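Local coordinates for choline kinase (PDB 3MES), which probably phosphorylates choline and ethanolamine with ATP, and holds ADP, magnesium and the dicationic ligand decamethonium in this crystal, at residues 160-165 with 299-304; 167-172 with 334-339; 328-333 with 355-360. All blocks are in the same frame, centred on the assembly; numbering follows the deposited sequence.

Interaction 1 (160-165 with 299-304). With MG (magnesium ion), chain M; DME (decamethonium ion), chain K.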
# COMPACT_ATOMS: atom_id res chain seq x y z
N LYS B 160 16.62 -7.50 0.50
CA LYS B 160 17.07 -6.12 0.44
C LYS B 160 15.91 -5.14 0.32
O LYS B 160 15.92 -4.07 0.92
CB LYS B 160 18.06 -5.92 -0.71
CG LYS B 160 19.39 -6.62 -0.48
CD LYS B 160 20.24 -6.68 -1.74
CE LYS B 160 21.54 -7.44 -1.47
NZ LYS B 160 22.34 -7.66 -2.70
N GLN B 161 14.90 -5.53 -0.45
CA GLN B 161 13.75 -4.66 -0.68
C GLN B 161 13.04 -4.28 0.61
O GLN B 161 12.36 -3.26 0.68
CB GLN B 161 12.77 -5.32 -1.65
CG GLN B 161 13.23 -5.33 -3.09
CD GLN B 161 12.17 -5.90 -4.01
OE1 GLN B 161 11.69 -7.00 -3.81
NE2 GLN B 161 11.81 -5.13 -5.04
N LEU B 162 13.21 -5.11 1.64
CA LEU B 162 12.62 -4.81 2.94
C LEU B 162 13.14 -3.49 3.49
O LEU B 162 12.44 -2.80 4.23
CB LEU B 162 12.89 -5.94 3.93
CG LEU B 162 12.36 -7.33 3.55
CD1 LEU B 162 12.27 -8.23 4.78
CD2 LEU B 162 11.01 -7.22 2.87
N GLN B 163 14.37 -3.13 3.11
CA GLN B 163 15.00 -1.90 3.61
C GLN B 163 14.33 -0.67 3.02
O GLN B 163 14.43 0.43 3.57
CB GLN B 163 16.50 -1.89 3.28
CG GLN B 163 17.30 -3.02 3.91
CD GLN B 163 17.60 -2.79 5.39
OE1 GLN B 163 17.27 -1.75 5.95
NE2 GLN B 163 18.23 -3.77 6.02
N LEU B 164 13.64 -0.85 1.89
CA LEU B 164 13.01 0.28 1.20
C LEU B 164 11.76 0.75 1.93
O LEU B 164 10.86 -0.03 2.21
CB LEU B 164 12.68 -0.10 -0.24
CG LEU B 164 13.87 -0.63 -1.05
CD1 LEU B 164 13.44 -1.02 -2.46
CD2 LEU B 164 14.99 0.41 -1.08
N THR B 165 11.72 2.05 2.24
CA THR B 165 10.70 2.60 3.12
C THR B 165 9.27 2.42 2.61
O THR B 165 8.37 2.13 3.39
CB THR B 165 10.95 4.10 3.41
OG1 THR B 165 12.35 4.33 3.61
CG2 THR B 165 10.17 4.55 4.64
N ALA B 299 8.30 -8.09 15.42
CA ALA B 299 9.72 -8.36 15.67
C ALA B 299 10.24 -9.47 14.75
O ALA B 299 11.39 -9.43 14.32
CB ALA B 299 9.95 -8.72 17.13
N ASN B 300 9.39 -10.45 14.46
CA ASN B 300 9.78 -11.52 13.54
C ASN B 300 10.03 -11.00 12.14
O ASN B 300 10.99 -11.39 11.48
CB ASN B 300 8.73 -12.63 13.49
CG ASN B 300 9.16 -13.78 12.61
OD1 ASN B 300 10.01 -14.59 12.99
ND2 ASN B 300 8.58 -13.86 11.42
N TYR B 301 9.15 -10.11 11.68
CA TYR B 301 9.33 -9.48 10.38
C TYR B 301 10.62 -8.67 10.36
O TYR B 301 11.40 -8.74 9.40
CB TYR B 301 8.13 -8.58 10.05
CG TYR B 301 8.41 -7.63 8.90
CD1 TYR B 301 8.42 -8.09 7.58
CD2 TYR B 301 8.67 -6.29 9.13
CE1 TYR B 301 8.68 -7.23 6.54
CE2 TYR B 301 8.93 -5.43 8.09
CZ TYR B 301 8.93 -5.89 6.80
OH TYR B 301 9.19 -5.03 5.77
N PHE B 302 10.87 -7.91 11.43
CA PHE B 302 12.10 -7.13 11.52
C PHE B 302 13.32 -8.04 11.40
O PHE B 302 14.31 -7.68 10.77
CB PHE B 302 12.16 -6.34 12.84
CG PHE B 302 11.25 -5.15 12.88
CD1 PHE B 302 10.72 -4.63 11.71
CD2 PHE B 302 10.95 -4.53 14.08
CE1 PHE B 302 9.88 -3.52 11.74
CE2 PHE B 302 10.11 -3.43 14.12
CZ PHE B 302 9.58 -2.92 12.95
N CYS B 303 13.24 -9.23 11.99
CA CYS B 303 14.36 -10.16 11.99
C CYS B 303 14.70 -10.71 10.60
O CYS B 303 15.86 -10.99 10.30
CB CYS B 303 14.11 -11.32 12.95
SG CYS B 303 14.38 -10.95 14.69
N GLU B 304 13.67 -10.88 9.77
CA GLU B 304 13.87 -11.44 8.43
C GLU B 304 14.71 -10.50 7.57
O GLU B 304 15.18 -10.89 6.50
CB GLU B 304 12.53 -11.74 7.77
CG GLU B 304 11.83 -12.96 8.33
CD GLU B 304 12.57 -14.25 8.05
OE1 GLU B 304 13.53 -14.21 7.25
OE2 GLU B 304 12.21 -15.29 8.63
MG MG M . 14.41 -12.82 5.43
N1 DME K . 13.70 -20.67 -2.13
C2 DME K . 13.94 -22.02 -1.58
C3 DME K . 13.25 -22.16 -0.23
C4 DME K . 13.78 -23.38 0.54
C5 DME K . 13.04 -23.57 1.87
C6 DME K . 13.39 -22.46 2.87
C7 DME K . 14.13 -23.01 4.09
C8 DME K . 13.36 -22.73 5.38
C9 DME K . 13.83 -21.43 6.05
C10 DME K . 12.64 -20.63 6.59
C11 DME K . 13.02 -19.89 7.87
N12 DME K . 11.84 -19.20 8.43
C13 DME K . 14.91 -20.19 -2.83
C14 DME K . 12.58 -20.73 -3.07
C15 DME K . 13.39 -19.75 -1.03
C16 DME K . 11.28 -18.28 7.43
C17 DME K . 10.82 -20.20 8.79
C18 DME K . 12.25 -18.44 9.62

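Interaction 2 (167-172 with 334-339)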
# COMPACT_ATOMS: atom_id res chain seq x y z
N ILE B 167 8.18 0.07 0.73
CA ILE B 167 7.85 -1.35 0.87
C ILE B 167 7.60 -1.69 2.33
O ILE B 167 6.67 -2.44 2.65
CB ILE B 167 8.97 -2.25 0.33
CG1 ILE B 167 9.00 -2.22 -1.20
CG2 ILE B 167 8.79 -3.68 0.81
CD1 ILE B 167 10.12 -3.04 -1.80
N CYS B 168 8.43 -1.15 3.21
CA CYS B 168 8.30 -1.40 4.64
C CYS B 168 6.92 -1.03 5.17
O CYS B 168 6.26 -1.82 5.84
CB CYS B 168 9.37 -0.63 5.42
SG CYS B 168 9.25 -0.81 7.21
N VAL B 169 6.48 0.19 4.85
CA VAL B 169 5.22 0.70 5.38
C VAL B 169 3.97 0.03 4.79
O VAL B 169 2.92 0.04 5.43
CB VAL B 169 5.11 2.23 5.21
CG1 VAL B 169 6.16 2.93 6.07
CG2 VAL B 169 5.24 2.62 3.74
N GLU B 170 4.08 -0.55 3.60
CA GLU B 170 2.94 -1.27 3.04
C GLU B 170 2.70 -2.58 3.78
O GLU B 170 1.55 -2.96 4.03
CB GLU B 170 3.09 -1.53 1.54
CG GLU B 170 1.99 -2.45 1.01
CD GLU B 170 1.83 -2.41 -0.49
OE1 GLU B 170 2.76 -1.94 -1.19
OE2 GLU B 170 0.77 -2.84 -0.99
N VAL B 171 3.78 -3.28 4.13
CA VAL B 171 3.65 -4.50 4.91
C VAL B 171 3.08 -4.21 6.30
O VAL B 171 2.19 -4.93 6.77
CB VAL B 171 4.99 -5.26 5.02
CG1 VAL B 171 6.15 -4.28 4.99
CG2 VAL B 171 5.02 -6.12 6.28
N ALA B 172 3.57 -3.16 6.94
CA ALA B 172 3.07 -2.77 8.26
C ALA B 172 1.58 -2.48 8.20
O ALA B 172 0.85 -2.73 9.15
CB ALA B 172 3.83 -1.55 8.79
N ILE B 334 6.05 1.13 12.75
CA ILE B 334 5.14 1.06 13.89
C ILE B 334 4.12 2.19 13.89
O ILE B 334 3.00 2.02 14.37
CB ILE B 334 5.92 1.03 15.22
CG1 ILE B 334 6.66 -0.31 15.34
CG2 ILE B 334 4.98 1.24 16.39
CD1 ILE B 334 7.66 -0.35 16.48
N SER B 335 4.50 3.34 13.35
CA SER B 335 3.58 4.47 13.22
C SER B 335 2.46 4.14 12.24
O SER B 335 1.29 4.44 12.48
CB SER B 335 4.32 5.72 12.77
OG SER B 335 5.30 6.09 13.71
N VAL B 336 2.83 3.52 11.12
CA VAL B 336 1.86 3.14 10.11
C VAL B 336 0.98 2.00 10.62
O VAL B 336 -0.23 1.98 10.39
CB VAL B 336 2.54 2.70 8.80
CG1 VAL B 336 1.51 2.22 7.79
CG2 VAL B 336 3.36 3.85 8.23
N TYR B 337 1.61 1.05 11.31
CA TYR B 337 0.90 -0.08 11.90
C TYR B 337 -0.22 0.41 12.81
O TYR B 337 -1.39 0.05 12.63
CB TYR B 337 1.87 -0.96 12.69
CG TYR B 337 1.20 -2.05 13.50
CD1 TYR B 337 0.91 -3.29 12.93
CD2 TYR B 337 0.86 -1.85 14.83
CE1 TYR B 337 0.30 -4.29 13.66
CE2 TYR B 337 0.25 -2.85 15.57
CZ TYR B 337 -0.03 -4.06 14.98
OH TYR B 337 -0.64 -5.06 15.71
N LEU B 338 0.13 1.25 13.78
CA LEU B 338 -0.82 1.76 14.75
C LEU B 338 -1.90 2.63 14.11
O LEU B 338 -3.06 2.60 14.51
CB LEU B 338 -0.10 2.55 15.85
CG LEU B 338 0.76 1.70 16.79
CD1 LEU B 338 1.58 2.59 17.71
CD2 LEU B 338 -0.12 0.75 17.59
N SER B 339 -1.50 3.42 13.11
CA SER B 339 -2.46 4.22 12.37
C SER B 339 -3.52 3.30 11.77
O SER B 339 -4.69 3.66 11.69
CB SER B 339 -1.76 5.01 11.26
OG SER B 339 -0.84 5.94 11.80

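Interaction 3 (328-333 with 355-360)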
# COMPACT_ATOMS: atom_id res chain seq x y z
N GLU B 328 14.97 4.24 13.10
CA GLU B 328 14.06 5.15 12.41
C GLU B 328 13.08 4.38 11.53
O GLU B 328 11.87 4.61 11.58
CB GLU B 328 14.83 6.18 11.58
CG GLU B 328 13.93 7.25 10.97
CD GLU B 328 14.71 8.35 10.28
OE1 GLU B 328 15.93 8.17 10.04
OE2 GLU B 328 14.11 9.39 9.96
N LEU B 329 13.60 3.45 10.73
CA LEU B 329 12.75 2.62 9.88
C LEU B 329 11.70 1.91 10.73
O LEU B 329 10.51 1.92 10.39
CB LEU B 329 13.58 1.57 9.13
CG LEU B 329 12.75 0.76 8.12
CD1 LEU B 329 12.23 1.67 7.02
CD2 LEU B 329 13.55 -0.39 7.53
N ARG B 330 12.14 1.30 11.82
CA ARG B 330 11.25 0.59 12.72
C ARG B 330 10.10 1.49 13.18
O ARG B 330 8.94 1.09 13.17
CB ARG B 330 12.03 0.03 13.92
CG ARG B 330 12.86 -1.22 13.60
CD ARG B 330 14.13 -1.29 14.44
NE ARG B 330 13.86 -1.02 15.85
CZ ARG B 330 14.78 -0.67 16.74
NH1 ARG B 330 14.43 -0.45 18.00
NH2 ARG B 330 16.05 -0.53 16.38
N LYS B 331 10.44 2.71 13.59
CA LYS B 331 9.44 3.67 14.06
C LYS B 331 8.43 4.08 12.99
O LYS B 331 7.26 4.32 13.28
CB LYS B 331 10.11 4.92 14.63
CG LYS B 331 10.94 4.65 15.86
CD LYS B 331 11.20 5.92 16.64
CE LYS B 331 11.97 5.62 17.92
NZ LYS B 331 12.07 6.81 18.81
N LEU B 332 8.89 4.17 11.75
CA LEU B 332 7.99 4.44 10.64
C LEU B 332 7.02 3.27 10.48
O LEU B 332 5.81 3.46 10.31
CB LEU B 332 8.77 4.66 9.34
CG LEU B 332 9.65 5.91 9.34
CD1 LEU B 332 10.48 5.99 8.06
CD2 LEU B 332 8.81 7.16 9.52
N PHE B 333 7.55 2.06 10.55
CA PHE B 333 6.72 0.86 10.45
C PHE B 333 5.64 0.90 11.51
O PHE B 333 4.45 0.75 11.22
CB PHE B 333 7.57 -0.39 10.62
CG PHE B 333 6.79 -1.67 10.53
CD1 PHE B 333 6.78 -2.41 9.36
CD2 PHE B 333 6.07 -2.14 11.62
CE1 PHE B 333 6.07 -3.59 9.28
CE2 PHE B 333 5.35 -3.32 11.54
CZ PHE B 333 5.35 -4.05 10.37
N ILE B 355 7.59 4.09 22.88
CA ILE B 355 7.47 2.98 23.83
C ILE B 355 7.35 1.63 23.12
O ILE B 355 8.05 0.68 23.46
CB ILE B 355 6.26 3.17 24.76
CG1 ILE B 355 6.52 4.29 25.76
CG2 ILE B 355 5.95 1.87 25.50
CD1 ILE B 355 5.40 4.49 26.75
N MET B 356 6.45 1.55 22.14
CA MET B 356 6.19 0.29 21.46
C MET B 356 7.41 -0.19 20.67
O MET B 356 7.68 -1.38 20.59
CB MET B 356 4.98 0.41 20.53
CG MET B 356 4.69 -0.86 19.75
SD MET B 356 3.12 -0.82 18.87
CE MET B 356 3.11 -2.45 18.12
N THR B 357 8.14 0.76 20.09
CA THR B 357 9.32 0.41 19.32
C THR B 357 10.35 -0.34 20.16
O THR B 357 10.90 -1.35 19.73
CB THR B 357 9.98 1.65 18.70
OG1 THR B 357 9.03 2.33 17.88
CG2 THR B 357 11.17 1.24 17.85
N LYS B 358 10.59 0.15 21.37
CA LYS B 358 11.57 -0.48 22.25
C LYS B 358 11.02 -1.77 22.86
O LYS B 358 11.77 -2.71 23.13
CB LYS B 358 12.04 0.50 23.34
CG LYS B 358 10.95 0.93 24.30
CD LYS B 358 11.22 2.32 24.86
CE LYS B 358 12.46 2.36 25.74
NZ LYS B 358 12.56 3.65 26.49
N ALA B 359 9.71 -1.81 23.07
CA ALA B 359 9.06 -3.01 23.58
C ALA B 359 9.13 -4.14 22.55
O ALA B 359 9.37 -5.29 22.90
CB ALA B 359 7.61 -2.71 23.95
N VAL B 360 8.92 -3.79 21.28
CA VAL B 360 8.95 -4.77 20.20
C VAL B 360 10.32 -5.43 20.09
O VAL B 360 10.43 -6.57 19.64
CB VAL B 360 8.60 -4.13 18.84
CG1 VAL B 360 8.94 -5.07 17.71
CG2 VAL B 360 7.13 -3.75 18.80
O HOH W 1 11.58 -2.16 16.97

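Interaction 1 (160-165 with 299-304)
Beside the magnesium site in the helical C-terminal lobe of this kinase, whose fold resembles that of protein kinases, Leu-162 packs against Tyr-301 and the backbone of Glu-304. Leu-162 sits in a short 3-10 turn just before helix 165-179, while Tyr-301 lies on helix 294-303, with Glu-304 three residues on. Both leucine methyls take part. Leu-162 CD1 lies 4.1 Å from Tyr-301 CE1, approaching the ring obliquely, while Leu-162 CD2 reaches the phenol end, 4.1 Å from Tyr-301 OH. A branched aliphatic side chain suits this place because one methyl can meet the ring carbons and the other the hydroxyl end. The tyrosine extends to meet it because CG stands opposite the backbone N (chi1 166°). Its ring also meets Phe-333 and Tyr-305, so the leucine packs on the border of an aromatic cluster. Leu-162 CD1 further lies 4.3 Å from Glu-304 O, a carbonyl whose real partner is the metal.

Glu-304 grips the magnesium ion twice, through its backbone O at 2.3 Å and its side-chain OE1 at 2.5 Å. A bend at chi2 (-67°) folds the carboxylate back beside its own carbonyl and makes this chelation possible. Glu-271 OE2 and Tyr-307 O supply further ligands, and Tyr-309 OH is hydrogen-bonded to Glu-304 OE1. The apolar contact is thus a neighbour of the metal shell, lying against the residue that provides two of its oxygens. The second carboxylate oxygen faces a quaternary ammonium head of decamethonium, probably an electrostatic attraction, with the methyls of the ammonium head making the contact: Glu-304 OE2 is 3.3 Å from C18 and 3.4 Å from C16 of the ligand.

Interaction 2 (167-172 with 334-339)
Val-169 and Val-336 interlock where helices 165-179 and 327-342 pass one another in the same general direction, their local axes 8.4 Å apart at an angle of 30°. The two valine side chains cross at about a right angle, and Val-336 CG2 lies against Val-169 CG1 at 3.7 Å and close to its CB. The other methyl of Val-336 turns to the backbone of the same residue. With chi1 at 176°, Val-336 CG1 stands opposite its own backbone N and comes within 3.5 Å of Val-169 O. A beta-branched residue suits this spot because its two methyls can meet a side chain and a main-chain oxygen at once.

One turn further on, Ala-172 lets the helices come closer, its CA only 5.0 Å from that of Tyr-337. Its single methyl, Ala-172 CB, sits between two residues of the other helix, 4.4 Å from Val-336 CB and 4.4 Å from Tyr-337 CB. Alanine suits a place where the backbones come this near, since its side chain ends at CB. Tyr-337 adds its ring edge: Tyr-337 CD1 lies 3.8 Å from Ala-172 O, which is near the ring plane. With chi1 at 172° the side chain leans forward, roughly in the direction of helix 165-179, and its hydroxyl is hydrogen-bonded to His-179 ND1 further along that helix.

Ser-339 folds its hydroxyl back onto its own helix, Ser-339 OG donating to Ser-335 O at 2.7 Å. That carbonyl is held from opposite faces by the OG and the N of Ser-339. Val-169 also packs on Val-169 of the second subunit, and Val-336 on His-166 of that subunit. The arrangement is a close-packed helix pair crossing at a shallow angle in the same sense, in the C-terminal lobe of a protein-kinase-like fold, part of the dimer interface.

Interaction 3 (328-333 with 355-360)
Thr-357 is overlapped by two neighbouring residues of helix 327-342, Arg-330 and Lys-331. Thr-357 CG2 lies 3.7 Å from Arg-330 NH1, obliquely placed to the guanidinium. Thr-357 OG1 lies 3.6 Å from Lys-331 CG, with the lysine chain crossing the threonine at about a right angle. Threonine suits the place because its methyl packs against both long chains while its hydroxyl is occupied within its own helix, hydrogen-bonded to Val-353 O.

The contact joins two successive helices of the C-terminal lobe, 327-342 and 351-362, near the outside of the helical bundle, where long charged side chains can lie over a neighbour and still reach water. Bends at chi2 and chi3 (47°) curl the arginine over the threonine instead of letting it run straight outward.

One water then links the helices: it accepts from Arg-330 NE at 2.8 Å and donates to Thr-357 O at 3.0 Å. Arg-330 also makes a long, weak ion pair with Glu-361. Lys-331, extended beyond CG, lends its aliphatic part to the threonine, while its NZ makes a similarly long and weak pair with Glu-327.

Overall arrangement
Interactions 1 and 2 are buried, while interaction 3 is partly exposed and farther from the chain's centre. Helix 327-342 serves both interaction 2, against helix 165-179, and interaction 3, against helix 351-362. Interaction 1 adjoins this group: Phe-302 packs on Arg-330, and Thr-165 on Leu-332. Chemistry changes with position: interaction 1 sets an apolar patch beside a metal- and ligand-binding residue, interaction 2 uses small aliphatic groups where helices run close, and interaction 3 relies on the aliphatic parts of charged chains and a bridging water. All three lie in the C-terminal lobe, and each has residues that touch the second subunit.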